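PDB 2F7L: Phosphoglucosamine/phosphogalactosamine mutase from Sulfolobus tokodaii, which interconverts the 6-phosphates and 1-phosphates of glucosamine and galactosamine with the help of magnesium, supplying precursors of UDP-N-acetylglucosamine and UDP-N-acetylgalactosamine. Local coordinates for residues Thr7-Arg11 with Thr95-Asn99; Asp89-Thr95 with Gly105-Lys111; Asp112-Ile116 with Gln337-Asp341. One frame throughout, in Å; residues are numbered along the deposited sequence.

Contact 1 (Thr7-Arg11 with Thr95-Asn99); sequences TDGVR and TASHN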
loop_
_atom_site.group_PDB
_atom_site.type_symbol
_atom_site.label_atom_id
_atom_site.label_comp_id
_atom_site.label_asym_id
_atom_site.label_seq_id
_atom_site.Cartn_x
_atom_site.Cartn_y
_atom_site.Cartn_z
ATOM N N THR A 7 -10.168 4.974 -4.902
ATOM C CA THR A 7 -9.740 4.385 -3.642
ATOM C C THR A 7 -8.409 4.959 -3.157
ATOM O O THR A 7 -8.186 5.116 -1.958
ATOM C CB THR A 7 -9.572 2.844 -3.785
ATOM O OG1 THR A 7 -8.317 2.550 -4.420
ATOM C CG2 THR A 7 -10.712 2.254 -4.630
ATOM N N ASP A 8 -7.537 5.276 -4.106
ATOM C CA ASP A 8 -6.202 5.774 -3.806
ATOM C C ASP A 8 -5.870 7.003 -4.668
ATOM O O ASP A 8 -4.809 7.069 -5.285
ATOM C CB ASP A 8 -5.215 4.631 -4.084
ATOM C CG ASP A 8 -3.889 4.780 -3.352
ATOM O OD1 ASP A 8 -3.738 5.733 -2.534
ATOM O OD2 ASP A 8 -3.005 3.915 -3.609
ATOM N N GLY A 9 -6.789 7.968 -4.712
ATOM C CA GLY A 9 -6.575 9.182 -5.492
ATOM C C GLY A 9 -7.325 9.224 -6.819
ATOM O O GLY A 9 -8.175 8.371 -7.113
ATOM N N VAL A 10 -7.011 10.233 -7.623
ATOM C CA VAL A 10 -7.619 10.378 -8.934
ATOM C C VAL A 10 -6.737 9.670 -9.950
ATOM O O VAL A 10 -5.539 9.876 -9.951
ATOM C CB VAL A 10 -7.718 11.840 -9.330
ATOM C CG1 VAL A 10 -8.332 11.935 -10.704
ATOM C CG2 VAL A 10 -8.532 12.613 -8.298
ATOM N N ARG A 11 -7.307 8.841 -10.814
ATOM C CA ARG A 11 -6.483 8.148 -11.802
ATOM C C ARG A 11 -7.188 7.738 -13.091
ATOM O O ARG A 11 -8.406 7.705 -13.172
ATOM C CB ARG A 11 -5.828 6.921 -11.169
ATOM C CG ARG A 11 -6.791 5.965 -10.554
ATOM C CD ARG A 11 -6.068 4.912 -9.709
ATOM N NE ARG A 11 -5.186 5.473 -8.682
ATOM C CZ ARG A 11 -4.533 4.747 -7.774
ATOM N NH1 ARG A 11 -4.657 3.423 -7.756
ATOM N NH2 ARG A 11 -3.738 5.341 -6.889
ATOM N N THR A 95 1.058 9.457 -9.565
ATOM C CA THR A 95 1.151 7.999 -9.551
ATOM C C THR A 95 -0.190 7.287 -9.703
ATOM O O THR A 95 -1.246 7.838 -9.376
ATOM C CB THR A 95 1.795 7.527 -8.218
ATOM O OG1 THR A 95 2.144 6.139 -8.301
ATOM C CG2 THR A 95 0.819 7.744 -7.043
ATOM N N ALA A 96 -0.139 6.050 -10.193
ATOM C CA ALA A 96 -1.350 5.234 -10.355
ATOM C C ALA A 96 -1.206 3.973 -9.498
ATOM O O ALA A 96 -1.766 2.925 -9.792
ATOM C CB ALA A 96 -1.579 4.866 -11.833
ATOM N N SER A 97 -0.427 4.099 -8.433
ATOM C CA SER A 97 -0.200 3.014 -7.488
ATOM C C SER A 97 0.238 1.688 -8.146
ATOM O O SER A 97 1.395 1.538 -8.570
ATOM C CB SER A 97 -1.474 2.813 -6.639
ATOM O OG SER A 97 -1.222 2.102 -5.424
ATOM N N HIS A 98 -0.702 0.747 -8.235
ATOM C CA HIS A 98 -0.465 -0.596 -8.786
ATOM C C HIS A 98 -1.032 -0.805 -10.207
ATOM O O HIS A 98 -0.682 -1.792 -10.881
ATOM C CB HIS A 98 -1.134 -1.615 -7.872
ATOM C CG HIS A 98 -2.586 -1.322 -7.663
ATOM N ND1 HIS A 98 -3.028 -0.358 -6.781
ATOM C CD2 HIS A 98 -3.688 -1.767 -8.315
ATOM C CE1 HIS A 98 -4.336 -0.220 -6.902
ATOM N NE2 HIS A 98 -4.761 -1.063 -7.827
ATOM N N ASN A 99 -1.932 0.089 -10.628
ATOM C CA ASN A 99 -2.570 0.012 -11.942
ATOM C C ASN A 99 -1.578 -0.300 -13.052
ATOM O O ASN A 99 -0.407 0.042 -12.962
ATOM C CB ASN A 99 -3.248 1.338 -12.290
ATOM C CG ASN A 99 -4.511 1.571 -11.520
ATOM O OD1 ASN A 99 -4.576 1.343 -10.312
ATOM N ND2 ASN A 99 -5.533 2.052 -12.214
#
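Asp-8 OD2 is shared by several groups: Ser-97 OG lies 3.1 Å away, Lys-107 and Arg-340 form salt bridges to the same oxygen, and Arg-11 NH2 makes a longer ionic contact with it. The site is the phosphoserine loop of a phosphohexose mutase, which follows strand 90-94. By similarity, Ser-97 is the residue that carries the catalytic phosphate and ligates magnesium through it; in this structure it is unmodified. Ser-97 OG also has a weak contact of 3.3 Å with His-98 ND1, in which either could donate, so the direction toward Asp-8 OD2 is not settled. Ser-97 reaches between the two with OG anti to the backbone N (chi1 -161°), while CB meets the guanidinium of Arg-11.

Arg-11 projects from strand 10-13 against the loop. A bend at chi3 lays its guanidinium along the loop backbone, with the carbonyl carbon of Ala-96 centred 3.7 Å above one face. CE1 of His-98 sits at the edge, 3.8 Å from Arg-11 NH1. The same NH1 makes a weak hydrogen bond to Asn-99 OD1, 3.3 Å long and bent to 129°, and the amide stands almost perpendicular to the guanidinium, 89° between planes.

The loop is also shaped from within. Ala-96 to Asn-99 is a type II' turn, and Thr-95 OG1 accepts from the backbone N of Ser-97 in an ST turn while bonding outward to Asp-45. The turn is closed by Asn-99 N, which donates to Ala-96 O at 3.0 Å.

Contact 2 (Asp89-Thr95 with Gly105-Lys111); sequences DGGVVIT and GIKVVDK
Lys-107 and Val-93 form a hydrogen-bonded antiparallel pair, and the lysine runs from it toward the end of strand 90-94. Its CB passes 3.8 Å from Val-93 O. From CG onward the chain is extended and crosses the methyl group of Thr-95: CD comes closest to Thr-95 CG2, at 3.7 Å, with CG and CE flanking that approach. With the threonine OG1 anti to the backbone N (chi1 -168°), CG2 is left between the N and the carbonyl carbon, turned to the lysine. Beyond it, NZ forms salt bridges with Asp-8, Asp-243 and Asp-245, the last two magnesium ligands by similarity.

Around this lysine the backbones are bonded in antiparallel pairs. Lys-107 N donates to Val-93 O over 2.9 Å, nearly straight and in the carbonyl plane. Gly-91 and Val-109 exchange two bonds of 2.8 Å. At the other end, Thr-95 N reaches Gly-105 O at 3.0 Å but from well above the carbonyl plane, 50° out, as the strands near their connecting loop.

On the opposite face of the sheet, Val-92 and Ile-106 lie side by side, their CG2 methyls 4.0 Å apart, against helices 20-34 and 50-63. Val-93 and Val-109 face helix 76-86. Helices pack on both faces, but the Lys-107 end leads to the probable metal site; the whole is the beta hairpin 90-94/103-109 within the mixed sheet of alpha/beta/alpha domain I.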
loop_
_atom_site.group_PDB
_atom_site.type_symbol
_atom_site.label_atom_id
_atom_site.label_comp_id
_atom_site.label_asym_id
_atom_site.label_seq_id
_atom_site.Cartn_x
_atom_site.Cartn_y
_atom_site.Cartn_z
ATOM N N ASP A 89 3.680 21.699 3.756
ATOM C CA ASP A 89 2.290 21.863 4.132
ATOM C C ASP A 89 1.441 20.735 3.542
ATOM O O ASP A 89 0.247 20.629 3.836
ATOM C CB ASP A 89 1.795 23.211 3.633
ATOM C CG ASP A 89 2.272 24.341 4.496
ATOM O OD1 ASP A 89 1.878 24.351 5.680
ATOM O OD2 ASP A 89 3.029 25.214 4.012
ATOM N N GLY A 90 2.085 19.917 2.709
ATOM C CA GLY A 90 1.452 18.793 2.044
ATOM C C GLY A 90 2.188 18.523 0.735
ATOM O O GLY A 90 3.203 19.154 0.427
ATOM N N GLY A 91 1.688 17.583 -0.051
ATOM C CA GLY A 91 2.325 17.307 -1.315
ATOM C C GLY A 91 1.392 16.586 -2.260
ATOM O O GLY A 91 0.315 16.134 -1.870
ATOM N N VAL A 92 1.794 16.510 -3.521
ATOM C CA VAL A 92 1.017 15.790 -4.496
ATOM C C VAL A 92 1.977 14.916 -5.311
ATOM O O VAL A 92 2.962 15.394 -5.863
ATOM C CB VAL A 92 0.164 16.757 -5.368
ATOM C CG1 VAL A 92 0.633 18.149 -5.182
ATOM C CG2 VAL A 92 0.188 16.342 -6.820
ATOM N N VAL A 93 1.694 13.615 -5.315
ATOM C CA VAL A 93 2.475 12.606 -6.028
ATOM C C VAL A 93 1.734 12.169 -7.326
ATOM O O VAL A 93 0.524 11.871 -7.307
ATOM C CB VAL A 93 2.672 11.344 -5.132
ATOM C CG1 VAL A 93 3.579 10.386 -5.803
ATOM C CG2 VAL A 93 3.206 11.715 -3.792
ATOM N N ILE A 94 2.465 12.126 -8.439
ATOM C CA ILE A 94 1.910 11.711 -9.732
ATOM C C ILE A 94 2.124 10.219 -9.806
ATOM O O ILE A 94 3.233 9.769 -10.093
ATOM C CB ILE A 94 2.650 12.383 -10.939
ATOM C CG1 ILE A 94 2.310 13.873 -11.021
ATOM C CG2 ILE A 94 2.196 11.766 -12.253
ATOM C CD1 ILE A 94 2.449 14.615 -9.725
ATOM N N THR A 95 1.058 9.457 -9.565
ATOM C CA THR A 95 1.151 7.999 -9.551
ATOM C C THR A 95 -0.190 7.287 -9.703
ATOM O O THR A 95 -1.246 7.838 -9.376
ATOM C CB THR A 95 1.795 7.527 -8.218
ATOM O OG1 THR A 95 2.144 6.139 -8.301
ATOM C CG2 THR A 95 0.819 7.744 -7.043
ATOM N N GLY A 105 -2.034 8.930 -12.117
ATOM C CA GLY A 105 -3.032 9.645 -11.352
ATOM C C GLY A 105 -2.497 10.680 -10.385
ATOM O O GLY A 105 -1.325 11.057 -10.418
ATOM N N ILE A 106 -3.358 11.151 -9.505
ATOM C CA ILE A 106 -2.936 12.149 -8.566
ATOM C C ILE A 106 -3.243 11.724 -7.170
ATOM O O ILE A 106 -4.380 11.401 -6.865
ATOM C CB ILE A 106 -3.666 13.465 -8.802
ATOM C CG1 ILE A 106 -3.405 13.973 -10.221
ATOM C CG2 ILE A 106 -3.229 14.482 -7.771
ATOM C CD1 ILE A 106 -2.010 14.485 -10.437
ATOM N N LYS A 107 -2.226 11.694 -6.320
ATOM C CA LYS A 107 -2.409 11.377 -4.908
ATOM C C LYS A 107 -2.120 12.713 -4.215
ATOM O O LYS A 107 -1.295 13.511 -4.688
ATOM C CB LYS A 107 -1.397 10.333 -4.431
ATOM C CG LYS A 107 -1.923 8.905 -4.386
ATOM C CD LYS A 107 -0.885 7.941 -3.818
ATOM C CE LYS A 107 -1.322 6.474 -3.965
ATOM N NZ LYS A 107 -0.231 5.443 -3.704
ATOM N N VAL A 108 -2.818 13.001 -3.133
ATOM C CA VAL A 108 -2.510 14.237 -2.441
ATOM C C VAL A 108 -2.310 13.925 -0.972
ATOM O O VAL A 108 -3.190 13.375 -0.318
ATOM C CB VAL A 108 -3.602 15.354 -2.689
ATOM C CG1 VAL A 108 -4.688 14.823 -3.593
ATOM C CG2 VAL A 108 -4.131 15.905 -1.395
ATOM N N VAL A 109 -1.113 14.236 -0.483
ATOM C CA VAL A 109 -0.775 13.996 0.903
ATOM C C VAL A 109 -0.846 15.253 1.747
ATOM O O VAL A 109 -0.281 16.284 1.405
ATOM C CB VAL A 109 0.621 13.348 1.035
ATOM C CG1 VAL A 109 1.348 13.429 -0.272
ATOM C CG2 VAL A 109 1.414 14.010 2.142
ATOM N N ASP A 110 -1.562 15.142 2.858
ATOM C CA ASP A 110 -1.741 16.248 3.789
ATOM C C ASP A 110 -0.540 16.517 4.696
ATOM O O ASP A 110 0.476 15.825 4.647
ATOM C CB ASP A 110 -2.981 16.012 4.653
ATOM C CG ASP A 110 -3.363 17.231 5.458
ATOM O OD1 ASP A 110 -3.820 18.221 4.868
ATOM O OD2 ASP A 110 -3.191 17.206 6.692
ATOM N N LYS A 111 -0.693 17.549 5.518
ATOM C CA LYS A 111 0.316 18.043 6.464
ATOM C C LYS A 111 1.028 16.982 7.292
ATOM O O LYS A 111 2.202 17.123 7.595
ATOM C CB LYS A 111 -0.359 19.056 7.389
ATOM C CG LYS A 111 0.531 19.763 8.369
ATOM C CD LYS A 111 -0.179 20.984 9.017
ATOM C CE LYS A 111 -1.167 20.626 10.148
ATOM N NZ LYS A 111 -2.418 19.962 9.706
#

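Contact 3 (Asp112-Ile116 with Gln337-Asp341); sequences DGIEI and QYVRD
Two irregular loops come together at Ile-114 and Val-339, whose CA atoms are 6.3 Å apart, and with no hydrogen bond between them the segments 112-116 and 337-341 meet largely through van der Waals contact. Val-339 carries the contact. Its CG1, anti to the carbonyl carbon (chi1 -66°), points into the bend of the other loop, where it lies 3.7 Å from Gly-113 O and 4.1 Å from Ile-114 CG2. The isoleucine and valine side chains run antiparallel, overlapping at their branches. Glu-115 comes in across the valine, with OE1 also 4.1 Å from Val-339 CG1; the same carboxylate oxygen has a weak hydrogen bond to Gln-80. Ile-114 additionally sends CD1 to Tyr-338 CB, at 4.0 Å.

Each loop also has bonds of its own. Asp-112 OD2 accepts from the backbone N of Ile-114 at 3.2 Å, from above the carboxylate plane, an Asx turn that bends the chain round Gly-113, whose phi is positive (97°). In the other segment Gln-337 NE2 donates to Asp-341 OD2 at 2.9 Å, the acceptor lying in the amide plane and using its anti lone pair. NE2 also bonds Pro-77 O, and two acceptors are consistent with this orientation of the amide. The other oxygen, Asp-341 OD1, caps Met-344 N at the start of helix 342-356. Arg-340, next to Val-339, forms salt bridges with Asp-8 and with Asp-245, a magnesium ligand by similarity, so the interface borders the probable active site.

This packing joins the first and third alpha/beta/alpha domains: segment 112-116 links strand 103-109 to helix 118-130, and segment 337-341 leads from strand 329-332 into helix 342-356. Helix 309-318 packs against Ile-114, Glu-115 and Tyr-338, while helix 76-86 touches Gln-337 and Val-339.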
loop_
_atom_site.group_PDB
_atom_site.type_symbol
_atom_site.label_atom_id
_atom_site.label_comp_id
_atom_site.label_asym_id
_atom_site.label_seq_id
_atom_site.Cartn_x
_atom_site.Cartn_y
_atom_site.Cartn_z
ATOM N N ASP A 112 0.309 15.918 7.641
ATOM C CA ASP A 112 0.835 14.828 8.463
ATOM C C ASP A 112 1.630 13.722 7.746
ATOM O O ASP A 112 2.178 12.841 8.397
ATOM C CB ASP A 112 -0.319 14.211 9.289
ATOM C CG ASP A 112 -1.513 13.743 8.425
ATOM O OD1 ASP A 112 -2.564 13.363 9.013
ATOM O OD2 ASP A 112 -1.404 13.744 7.170
ATOM N N GLY A 113 1.699 13.765 6.418
ATOM C CA GLY A 113 2.452 12.762 5.688
ATOM C C GLY A 113 1.585 11.640 5.159
ATOM O O GLY A 113 2.041 10.778 4.413
ATOM N N ILE A 114 0.322 11.652 5.547
ATOM C CA ILE A 114 -0.616 10.645 5.101
ATOM C C ILE A 114 -1.470 11.267 3.993
ATOM O O ILE A 114 -1.545 12.473 3.873
ATOM C CB ILE A 114 -1.521 10.230 6.272
ATOM C CG1 ILE A 114 -0.664 10.067 7.524
ATOM C CG2 ILE A 114 -2.263 8.932 5.952
ATOM C CD1 ILE A 114 -1.444 9.728 8.770
ATOM N N GLU A 115 -2.095 10.451 3.165
ATOM C CA GLU A 115 -2.967 10.995 2.129
ATOM C C GLU A 115 -4.125 11.706 2.839
ATOM O O GLU A 115 -4.484 11.370 3.971
ATOM C CB GLU A 115 -3.500 9.865 1.268
ATOM C CG GLU A 115 -3.057 8.521 1.785
ATOM C CD GLU A 115 -1.891 7.942 1.006
ATOM O OE1 GLU A 115 -1.262 6.981 1.517
ATOM O OE2 GLU A 115 -1.627 8.433 -0.120
ATOM N N ILE A 116 -4.710 12.694 2.175
ATOM C CA ILE A 116 -5.804 13.452 2.770
ATOM C C ILE A 116 -6.997 12.580 3.129
ATOM O O ILE A 116 -7.287 11.602 2.441
ATOM C CB ILE A 116 -6.270 14.612 1.828
ATOM C CG1 ILE A 116 -6.590 14.057 0.434
ATOM C CG2 ILE A 116 -5.180 15.692 1.746
ATOM C CD1 ILE A 116 -7.231 15.042 -0.521
ATOM N N GLN A 337 6.806 5.932 10.059
ATOM C CA GLN A 337 5.639 6.668 9.596
ATOM C C GLN A 337 4.399 5.780 9.554
ATOM O O GLN A 337 4.505 4.548 9.583
ATOM C CB GLN A 337 5.887 7.343 8.238
ATOM C CG GLN A 337 6.372 6.503 7.097
ATOM C CD GLN A 337 6.647 7.372 5.886
ATOM O OE1 GLN A 337 6.273 8.543 5.865
ATOM N NE2 GLN A 337 7.290 6.809 4.870
ATOM N N TYR A 338 3.228 6.415 9.507
ATOM C CA TYR A 338 1.963 5.698 9.494
ATOM C C TYR A 338 1.567 5.070 8.170
ATOM O O TYR A 338 0.673 4.221 8.140
ATOM C CB TYR A 338 0.835 6.616 9.965
ATOM C CG TYR A 338 0.957 6.988 11.421
ATOM C CD1 TYR A 338 0.819 6.017 12.434
ATOM C CD2 TYR A 338 1.280 8.293 11.794
ATOM C CE1 TYR A 338 1.014 6.346 13.752
ATOM C CE2 TYR A 338 1.470 8.625 13.107
ATOM C CZ TYR A 338 1.341 7.657 14.068
ATOM O OH TYR A 338 1.572 8.029 15.355
ATOM N N VAL A 339 2.222 5.469 7.085
ATOM C CA VAL A 339 1.894 4.933 5.769
ATOM C C VAL A 339 2.623 3.641 5.424
ATOM O O VAL A 339 3.582 3.270 6.089
ATOM C CB VAL A 339 2.175 5.987 4.635
ATOM C CG1 VAL A 339 1.228 7.192 4.786
ATOM C CG2 VAL A 339 3.640 6.421 4.658
ATOM N N ARG A 340 2.145 2.953 4.392
ATOM C CA ARG A 340 2.763 1.721 3.926
ATOM C C ARG A 340 4.120 2.109 3.373
ATOM O O ARG A 340 4.203 3.014 2.551
ATOM C CB ARG A 340 1.958 1.124 2.789
ATOM C CG ARG A 340 0.514 1.452 2.842
ATOM C CD ARG A 340 -0.137 0.880 1.651
ATOM N NE ARG A 340 -0.374 1.893 0.633
ATOM C CZ ARG A 340 -0.935 1.627 -0.542
ATOM N NH1 ARG A 340 -1.302 0.376 -0.833
ATOM N NH2 ARG A 340 -1.144 2.607 -1.410
ATOM N N ASP A 341 5.171 1.402 3.785
ATOM C CA ASP A 341 6.523 1.727 3.349
ATOM C C ASP A 341 7.328 0.466 3.014
ATOM O O ASP A 341 7.874 -0.181 3.901
ATOM C CB ASP A 341 7.193 2.530 4.470
ATOM C CG ASP A 341 8.492 3.163 4.044
ATOM O OD1 ASP A 341 9.344 2.457 3.457
ATOM O OD2 ASP A 341 8.675 4.368 4.311
#

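Overall arrangement
Contacts 1 and 2 lie wholly in domain I, and contact 3 joins that domain to domain III. Their centres are about 11 Å apart for contacts 1 and 2, about 11 Å for contacts 2 and 3, and about 15 Å for contacts 1 and 3. Along the chain the segments of contacts 1 and 2 alternate, and both close before contact 3 opens. Strand 103-109 sits between 10-13 and 90-94 in one mixed sheet, and its continuation leads directly into segment 112-116. Lys-107 of contact 2 and Arg-340 of contact 3 converge on Asp-8 of contact 1, so sheet, phosphoserine loop and domain interface all meet at the probable active site.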